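Local coordinates for protein nucleoside diphosphate kinase (Aquifex aeolicus, PDB 3ZTP) that probably transfers the gamma phosphate of ATP to nucleoside diphosphates through a phosphorylated active-site intermediate, supplying nucleoside triphosphates other than ATP, at residues A2-V10 with A128-F136; K11-L20 with F66-A74. One frame throughout, in Å; residues are numbered along the deposited sequence.

Contact 1: residues A2-V10 with A128-F136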
loop_
_atom_site.group_PDB
_atom_site.type_symbol
_atom_site.label_atom_id
_atom_site.label_comp_id
_atom_site.label_asym_id
_atom_site.label_seq_id
_atom_site.Cartn_x
_atom_site.Cartn_y
_atom_site.Cartn_z
ATOM N N ALA A 2 -15.935 25.496 6.873
ATOM C CA ALA A 2 -15.295 24.484 7.704
ATOM C C ALA A 2 -14.120 23.872 6.944
ATOM O O ALA A 2 -14.072 23.935 5.727
ATOM C CB ALA A 2 -16.290 23.405 8.066
ATOM N N VAL A 3 -13.182 23.288 7.676
ATOM C CA VAL A 3 -12.090 22.533 7.062
ATOM C C VAL A 3 -12.624 21.238 6.488
ATOM O O VAL A 3 -13.315 20.469 7.156
ATOM C CB VAL A 3 -10.985 22.238 8.074
ATOM C CG1 VAL A 3 -9.898 21.352 7.454
ATOM C CG2 VAL A 3 -10.387 23.541 8.587
ATOM N N GLU A 4 -12.262 20.990 5.238
ATOM C CA GLU A 4 -12.761 19.841 4.499
ATOM C C GLU A 4 -11.609 19.104 3.824
ATOM O O GLU A 4 -10.522 19.652 3.639
ATOM C CB GLU A 4 -13.737 20.299 3.411
ATOM C CG GLU A 4 -14.988 20.952 3.964
ATOM C CD GLU A 4 -15.891 21.573 2.911
ATOM O OE1 GLU A 4 -15.470 21.746 1.748
ATOM O OE2 GLU A 4 -17.044 21.913 3.262
ATOM N N ARG A 5 -11.862 17.858 3.441
ATOM C CA ARG A 5 -10.962 17.110 2.580
ATOM C C ARG A 5 -11.647 16.771 1.273
ATOM O O ARG A 5 -12.835 16.429 1.230
ATOM C CB ARG A 5 -10.532 15.814 3.248
ATOM C CG ARG A 5 -9.609 16.007 4.411
ATOM C CD ARG A 5 -9.315 14.708 5.124
ATOM N NE ARG A 5 -8.354 14.940 6.200
ATOM C CZ ARG A 5 -7.959 14.008 7.059
ATOM N NH1 ARG A 5 -8.442 12.783 6.962
ATOM N NH2 ARG A 5 -7.085 14.314 8.017
ATOM N N THR A 6 -10.902 16.853 0.174
ATOM C CA THR A 6 -11.437 16.498 -1.126
ATOM C C THR A 6 -10.400 15.670 -1.853
ATOM O O THR A 6 -9.213 15.717 -1.518
ATOM C CB THR A 6 -11.854 17.751 -1.927
ATOM O OG1 THR A 6 -12.555 17.294 -3.071
ATOM C CG2 THR A 6 -10.661 18.597 -2.381
ATOM N N LEU A 7 -10.832 14.887 -2.830
ATOM C CA LEU A 7 -9.915 14.064 -3.617
ATOM C C LEU A 7 -9.724 14.694 -4.981
ATOM O O LEU A 7 -10.715 15.026 -5.643
ATOM C CB LEU A 7 -10.482 12.661 -3.791
ATOM C CG LEU A 7 -9.496 11.718 -4.500
ATOM C CD1 LEU A 7 -8.457 11.163 -3.550
ATOM C CD2 LEU A 7 -10.189 10.605 -5.267
ATOM N N ILE A 8 -8.471 14.808 -5.426
ATOM C CA ILE A 8 -8.196 15.077 -6.833
ATOM C C ILE A 8 -7.519 13.879 -7.467
ATOM O O ILE A 8 -6.781 13.128 -6.812
ATOM C CB ILE A 8 -7.359 16.352 -7.080
ATOM C CG1 ILE A 8 -6.000 16.292 -6.362
ATOM C CG2 ILE A 8 -8.149 17.577 -6.672
ATOM C CD1 ILE A 8 -4.983 17.319 -6.856
ATOM N N ILE A 9 -7.783 13.689 -8.759
ATOM C CA ILE A 9 -7.015 12.721 -9.564
ATOM C C ILE A 9 -6.523 13.441 -10.804
ATOM O O ILE A 9 -7.328 13.993 -11.558
ATOM C CB ILE A 9 -7.828 11.490 -9.989
ATOM C CG1 ILE A 9 -8.455 10.840 -8.761
ATOM C CG2 ILE A 9 -6.908 10.527 -10.706
ATOM C CD1 ILE A 9 -9.388 9.667 -9.113
ATOM N N VAL A 10 -5.209 13.410 -11.015
ATOM C CA VAL A 10 -4.605 13.933 -12.244
ATOM C C VAL A 10 -4.722 12.837 -13.281
ATOM O O VAL A 10 -4.213 11.720 -13.073
ATOM C CB VAL A 10 -3.160 14.367 -12.009
ATOM C CG1 VAL A 10 -2.502 14.854 -13.301
ATOM C CG2 VAL A 10 -3.116 15.444 -10.927
ATOM N N ALA A 128 -16.754 13.033 -1.761
ATOM C CA ALA A 128 -15.380 13.058 -1.289
ATOM C C ALA A 128 -15.119 11.906 -0.339
ATOM O O ALA A 128 -14.079 11.256 -0.401
ATOM C CB ALA A 128 -15.070 14.392 -0.623
ATOM N N GLN A 129 -16.034 11.652 0.588
ATOM C CA GLN A 129 -15.834 10.568 1.550
ATOM C C GLN A 129 -15.675 9.227 0.819
ATOM O O GLN A 129 -14.767 8.441 1.125
ATOM C CB GLN A 129 -17.011 10.515 2.513
ATOM C CG GLN A 129 -16.949 9.393 3.527
ATOM C CD GLN A 129 -18.096 9.455 4.524
ATOM O OE1 GLN A 129 -18.160 10.359 5.355
ATOM N NE2 GLN A 129 -19.013 8.499 4.434
ATOM N N TYR A 130 -16.570 8.944 -0.114
ATOM C CA TYR A 130 -16.480 7.724 -0.917
ATOM C C TYR A 130 -15.203 7.631 -1.720
ATOM O O TYR A 130 -14.517 6.608 -1.744
ATOM C CB TYR A 130 -17.667 7.639 -1.897
ATOM C CG TYR A 130 -17.565 6.475 -2.878
ATOM C CD1 TYR A 130 -17.847 5.199 -2.463
ATOM C CD2 TYR A 130 -17.172 6.657 -4.207
ATOM C CE1 TYR A 130 -17.751 4.128 -3.326
ATOM C CE2 TYR A 130 -17.065 5.577 -5.080
ATOM C CZ TYR A 130 -17.355 4.313 -4.621
ATOM O OH TYR A 130 -17.283 3.190 -5.424
ATOM N N GLU A 131 -14.871 8.707 -2.414
ATOM C CA GLU A 131 -13.745 8.693 -3.309
ATOM C C GLU A 131 -12.418 8.618 -2.569
ATOM O O GLU A 131 -11.502 7.897 -2.998
ATOM C CB GLU A 131 -13.771 9.966 -4.151
ATOM C CG GLU A 131 -14.955 9.993 -5.122
ATOM C CD GLU A 131 -15.045 11.258 -5.935
ATOM O OE1 GLU A 131 -14.164 12.123 -5.835
ATOM O OE2 GLU A 131 -16.019 11.370 -6.700
ATOM N N ILE A 132 -12.293 9.353 -1.464
ATOM C CA ILE A 132 -11.067 9.263 -0.665
ATOM C C ILE A 132 -10.872 7.837 -0.190
ATOM O O ILE A 132 -9.773 7.305 -0.347
ATOM C CB ILE A 132 -11.110 10.242 0.498
ATOM C CG1 ILE A 132 -11.012 11.673 -0.034
ATOM C CG2 ILE A 132 -9.980 9.953 1.466
ATOM C CD1 ILE A 132 -11.285 12.746 1.021
ATOM N N CYS A 133 -11.896 7.209 0.380
ATOM C CA CYS A 133 -11.778 5.831 0.846
ATOM C C CYS A 133 -11.531 4.853 -0.297
ATOM O O CYS A 133 -10.921 3.794 -0.100
ATOM C CB CYS A 133 -13.031 5.428 1.616
ATOM S SG CYS A 133 -13.124 6.178 3.260
ATOM N N PHE A 134 -12.001 5.164 -1.487
ATOM C CA PHE A 134 -11.768 4.249 -2.581
ATOM C C PHE A 134 -10.276 4.134 -2.885
ATOM O O PHE A 134 -9.782 3.056 -3.240
ATOM C CB PHE A 134 -12.520 4.662 -3.843
ATOM C CG PHE A 134 -12.681 3.539 -4.813
ATOM C CD1 PHE A 134 -11.706 3.215 -5.734
ATOM C CD2 PHE A 134 -13.795 2.744 -4.726
ATOM C CE1 PHE A 134 -11.866 2.129 -6.590
ATOM C CE2 PHE A 134 -13.965 1.659 -5.586
ATOM C CZ PHE A 134 -12.987 1.352 -6.505
ATOM N N ILE A 135 -9.552 5.241 -2.773
ATOM C CA ILE A 135 -8.159 5.310 -3.194
ATOM C C ILE A 135 -7.175 5.139 -2.036
ATOM O O ILE A 135 -6.133 4.523 -2.197
ATOM C CB ILE A 135 -7.886 6.677 -3.885
ATOM C CG1 ILE A 135 -8.835 6.878 -5.076
ATOM C CG2 ILE A 135 -6.420 6.804 -4.311
ATOM C CD1 ILE A 135 -8.786 5.768 -6.125
ATOM N N PHE A 136 -7.517 5.706 -0.877
ATOM C CA PHE A 136 -6.604 5.793 0.261
ATOM C C PHE A 136 -7.233 5.261 1.525
ATOM O O PHE A 136 -8.325 5.694 1.889
ATOM C CB PHE A 136 -6.231 7.268 0.557
ATOM C CG PHE A 136 -5.404 7.934 -0.508
ATOM C CD1 PHE A 136 -4.084 7.591 -0.704
ATOM C CD2 PHE A 136 -5.970 8.898 -1.303
ATOM C CE1 PHE A 136 -3.329 8.229 -1.678
ATOM C CE2 PHE A 136 -5.212 9.573 -2.255
ATOM C CZ PHE A 136 -3.914 9.220 -2.455
#
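A128 meets strand 3-10 with its methyl group. A128 CB lies 3.5 Å from R5 O and also packs beside the backbone of T6, so the helix starts this contact against strand backbone. E131, one turn on, gives its CB to L7, with L7 CD2 3.8 Å away. The rest of the E131 chain is extended. Its OE1 is hydrogen-bonded to S122 OG and to NE2 of H120, the predicted phosphohistidine. A second-shell role in positioning that ring is likely.

I132 spans two strand residues that point to the helix. Its CG1 sits beside the backbone N (chi1 -69°), which carries the chain to the strand. I132 CG1 touches L7 CB at 3.9 Å, and I132 CD1 reaches R5 CB at 3.9 Å. The R5 guanidinium leads away to a salt bridge with E78. C133 forms a disulfide with C133 of the second subunit. I135 packs near L7 CD2, but it has two conformations, so the detail is uncertain. F136 is the first residue beyond the helix. L7 CD1 meets its ring edge in plane, 3.8 Å from F136 CE2.

No hydrogen bond joins the segments. L7 fills the space between them, and its two methyls divide between the helix and the F136 ring. The strand and helix axes approach to 7.4 Å and make an angle of 58°. F50 of helix 44-50 also packs on L7 and E131. T6 and I8 turn to the other sheet face, where helix 82-90 packs.

Contact 2: residues K11-L20 with F66-A74. With SO4 (sulfate ion), chain D.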
loop_
_atom_site.group_PDB
_atom_site.type_symbol
_atom_site.label_atom_id
_atom_site.label_comp_id
_atom_site.label_asym_id
_atom_site.label_seq_id
_atom_site.Cartn_x
_atom_site.Cartn_y
_atom_site.Cartn_z
ATOM N N LYS A 11 -5.441 13.123 -14.355
ATOM C CA LYS A 11 -5.855 12.122 -15.324
ATOM C C LYS A 11 -4.742 11.850 -16.335
ATOM O O LYS A 11 -3.753 12.587 -16.426
ATOM C CB LYS A 11 -7.136 12.575 -16.026
ATOM C CG LYS A 11 -8.296 12.838 -15.106
ATOM C CD LYS A 11 -9.570 13.202 -15.867
ATOM C CE LYS A 11 -10.801 13.262 -14.993
ATOM N NZ LYS A 11 -11.999 13.718 -15.714
ATOM N N PRO A 12 -4.880 10.773 -17.113
ATOM C CA PRO A 12 -3.755 10.403 -17.971
ATOM C C PRO A 12 -3.382 11.449 -19.023
ATOM O O PRO A 12 -2.220 11.477 -19.465
ATOM C CB PRO A 12 -4.209 9.076 -18.603
ATOM C CG PRO A 12 -5.131 8.507 -17.610
ATOM C CD PRO A 12 -5.895 9.702 -17.070
ATOM N N ASP A 13 -4.335 12.266 -19.466
ATOM C CA ASP A 13 -4.000 13.337 -20.405
ATOM C C ASP A 13 -3.003 14.323 -19.802
ATOM O O ASP A 13 -2.010 14.676 -20.448
ATOM C CB ASP A 13 -5.242 14.049 -20.936
ATOM C CG ASP A 13 -6.125 14.634 -19.841
ATOM O OD1 ASP A 13 -6.193 14.084 -18.719
ATOM O OD2 ASP A 13 -6.781 15.662 -20.124
ATOM N N ALA A 14 -3.269 14.786 -18.590
ATOM C CA ALA A 14 -2.374 15.729 -17.935
ATOM C C ALA A 14 -1.067 15.061 -17.549
ATOM O O ALA A 14 -0.010 15.696 -17.577
ATOM C CB ALA A 14 -3.071 16.347 -16.708
ATOM N N MET A 15 -1.122 13.785 -17.190
ATOM C CA MET A 15 0.085 13.022 -16.900
ATOM C C MET A 15 0.993 13.014 -18.118
ATOM O O MET A 15 2.171 13.354 -18.020
ATOM C CB MET A 15 -0.271 11.600 -16.460
ATOM C CG MET A 15 -1.027 11.582 -15.158
ATOM S SD MET A 15 -0.022 12.027 -13.718
ATOM C CE MET A 15 0.815 10.425 -13.648
ATOM N N GLU A 16 0.433 12.698 -19.279
ATOM C CA GLU A 16 1.210 12.603 -20.503
ATOM C C GLU A 16 1.722 13.960 -20.957
ATOM O O GLU A 16 2.798 14.033 -21.566
ATOM C CB GLU A 16 0.369 11.944 -21.600
ATOM C CG GLU A 16 0.179 10.458 -21.379
ATOM C CD GLU A 16 -0.621 9.807 -22.486
ATOM O OE1 GLU A 16 -0.538 10.284 -23.638
ATOM O OE2 GLU A 16 -1.339 8.827 -22.196
ATOM N N LYS A 17 0.994 15.036 -20.641
ATOM C CA LYS A 17 1.406 16.397 -20.965
ATOM C C LYS A 17 2.555 16.878 -20.051
ATOM O O LYS A 17 3.151 17.927 -20.300
ATOM C CB LYS A 17 0.244 17.392 -20.843
ATOM C CG LYS A 17 -0.812 17.319 -21.953
ATOM C CD LYS A 17 -1.850 18.418 -21.748
ATOM C CE LYS A 17 -2.724 18.591 -22.957
ATOM N NZ LYS A 17 -1.973 19.266 -24.063
ATOM N N GLY A 18 2.848 16.134 -18.987
ATOM C CA GLY A 18 3.896 16.519 -18.041
ATOM C C GLY A 18 3.482 17.577 -17.037
ATOM O O GLY A 18 4.335 18.274 -16.498
ATOM N N ALA A 19 2.187 17.680 -16.753
ATOM C CA ALA A 19 1.659 18.736 -15.922
ATOM C C ALA A 19 1.518 18.408 -14.443
ATOM O O ALA A 19 1.108 19.267 -13.678
ATOM C CB ALA A 19 0.286 19.143 -16.461
ATOM N N LEU A 20 1.889 17.198 -14.027
ATOM C CA LEU A 20 1.616 16.795 -12.648
ATOM C C LEU A 20 2.183 17.756 -11.610
ATOM O O LEU A 20 1.525 18.121 -10.636
ATOM C CB LEU A 20 2.215 15.411 -12.405
ATOM C CG LEU A 20 2.196 14.951 -10.948
ATOM C CD1 LEU A 20 0.760 14.773 -10.450
ATOM C CD2 LEU A 20 3.002 13.639 -10.787
ATOM N N PHE A 66 -10.491 5.402 -20.576
ATOM C CA PHE A 66 -9.543 6.500 -20.435
ATOM C C PHE A 66 -8.867 6.473 -19.068
ATOM O O PHE A 66 -7.644 6.577 -18.953
ATOM C CB PHE A 66 -10.282 7.820 -20.649
ATOM C CG PHE A 66 -9.461 9.049 -20.355
ATOM C CD1 PHE A 66 -8.210 9.230 -20.927
ATOM C CD2 PHE A 66 -9.965 10.032 -19.531
ATOM C CE1 PHE A 66 -7.475 10.384 -20.657
ATOM C CE2 PHE A 66 -9.243 11.189 -19.287
ATOM C CZ PHE A 66 -8.009 11.348 -19.827
ATOM N N MET A 67 -9.673 6.334 -18.029
ATOM C CA MET A 67 -9.155 6.403 -16.674
ATOM C C MET A 67 -8.329 5.189 -16.254
ATOM O O MET A 67 -7.659 5.220 -15.210
ATOM C CB MET A 67 -10.282 6.707 -15.675
ATOM C CG MET A 67 -10.790 8.150 -15.784
ATOM S SD MET A 67 -9.520 9.404 -15.459
ATOM C CE MET A 67 -9.258 9.145 -13.695
ATOM N N SER A 68 -8.388 4.133 -17.057
ATOM C CA SER A 68 -7.574 2.940 -16.844
ATOM C C SER A 68 -6.505 2.794 -17.924
ATOM O O SER A 68 -5.871 1.743 -18.005
ATOM C CB SER A 68 -8.451 1.674 -16.780
ATOM O OG SER A 68 -9.235 1.484 -17.949
ATOM N N SER A 69 -6.286 3.823 -18.744
ATOM C CA SER A 69 -5.399 3.729 -19.911
ATOM C C SER A 69 -3.940 3.989 -19.608
ATOM O O SER A 69 -3.080 3.771 -20.445
ATOM C CB SER A 69 -5.853 4.685 -21.023
ATOM O OG SER A 69 -5.671 6.032 -20.636
ATOM N N GLY A 70 -3.663 4.457 -18.400
ATOM C CA GLY A 70 -2.303 4.734 -17.984
ATOM C C GLY A 70 -2.338 5.137 -16.528
ATOM O O GLY A 70 -3.412 5.291 -15.955
ATOM N N PRO A 71 -1.172 5.298 -15.921
ATOM C CA PRO A 71 -1.195 5.670 -14.505
ATOM C C PRO A 71 -1.808 7.050 -14.254
ATOM O O PRO A 71 -1.803 7.948 -15.130
ATOM C CB PRO A 71 0.275 5.664 -14.094
ATOM C CG PRO A 71 1.078 5.396 -15.321
ATOM C CD PRO A 71 0.177 5.070 -16.458
ATOM N N VAL A 72 -2.333 7.223 -13.048
ATOM C CA VAL A 72 -2.857 8.486 -12.570
ATOM C C VAL A 72 -2.244 8.787 -11.231
ATOM O O VAL A 72 -1.605 7.922 -10.615
ATOM C CB VAL A 72 -4.402 8.469 -12.450
ATOM C CG1 VAL A 72 -5.058 8.301 -13.825
ATOM C CG2 VAL A 72 -4.907 7.350 -11.552
ATOM N N VAL A 73 -2.419 10.012 -10.767
ATOM C CA VAL A 73 -1.980 10.394 -9.430
ATOM C C VAL A 73 -3.144 10.992 -8.693
ATOM O O VAL A 73 -3.790 11.933 -9.158
ATOM C CB VAL A 73 -0.826 11.406 -9.476
ATOM C CG1 VAL A 73 -0.561 11.989 -8.092
ATOM C CG2 VAL A 73 0.434 10.728 -10.037
ATOM N N ALA A 74 -3.422 10.470 -7.511
ATOM C CA ALA A 74 -4.451 11.027 -6.642
ATOM C C ALA A 74 -3.833 11.707 -5.432
ATOM O O ALA A 74 -2.746 11.325 -4.973
ATOM C CB ALA A 74 -5.410 9.918 -6.171
HETATM S S SO4 D . -14.413 13.214 -13.631
HETATM O O1 SO4 D . -13.927 14.587 -13.712
HETATM O O2 SO4 D . -15.379 13.112 -12.538
HETATM O O3 SO4 D . -15.127 12.810 -14.839
HETATM O O4 SO4 D . -13.312 12.307 -13.457
HETATM O O HOH W 1 -3.494 7.282 -21.706
#
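F66 O, with P12 CG packed 3.4 Å from it, accepts two bonds from S69. S69 OG donates at 2.6 Å to F66 O, tilted 18° from the carbonyl plane. S69 N also donates to F66 O. These bonds hold the turn that leads from helix 60-67 to strand 72-78. In this ferredoxin-like fold, the turn meets the start of helix 12-17.

P12, in the first turn of that helix, makes a CH-pi contact. Its CD lies over one face of the F66 ring, 4.2 Å from the centroid. The same atom lies 3.6 Å from V72 CG1, so the proline ring is wedged between phenylalanine and valine. D13 OD1 reaches the F66 ring edge at CZ. The carboxylate and ring planes are 71° apart, and D13 OD2 accepts a bond from A118 N.

K11, the N-cap residue, is a predicted ATP-binding residue. Its extended chain runs past M67, with K11 CG 3.7 Å from M67 SD. NZ is hydrogen-bonded to N117 OD1 and makes two weak bonds to a sulfate, which also binds H120 ND1 and Y51 OH. The sulfate is consistent with a phosphate position in the active site.

At the other end, G18 closes helix 12-17 in a Schellman motif. L20, just beyond, packs on strand 72-78, with L20 CD1 3.8 Å from V73 CB.

The two contacts have centres 18 Å apart, on opposite sides of the chain's centre. Along the chain, 2-10 runs straight into 11-20, then come 66-74 and finally 128-136. Contact 2 thus lies wholly between the two halves of contact 1. Strands 3-10 and 72-78 are antiparallel neighbours in the four-stranded sheet, and they join the contacts directly: V10 N and V73 O, 2.8 Å apart, probably form a hydrogen bond. F136 also packs on A74. Both contacts reach the predicted active site at H120. E131 of contact 1 and K11 of contact 2 approach it from different segments.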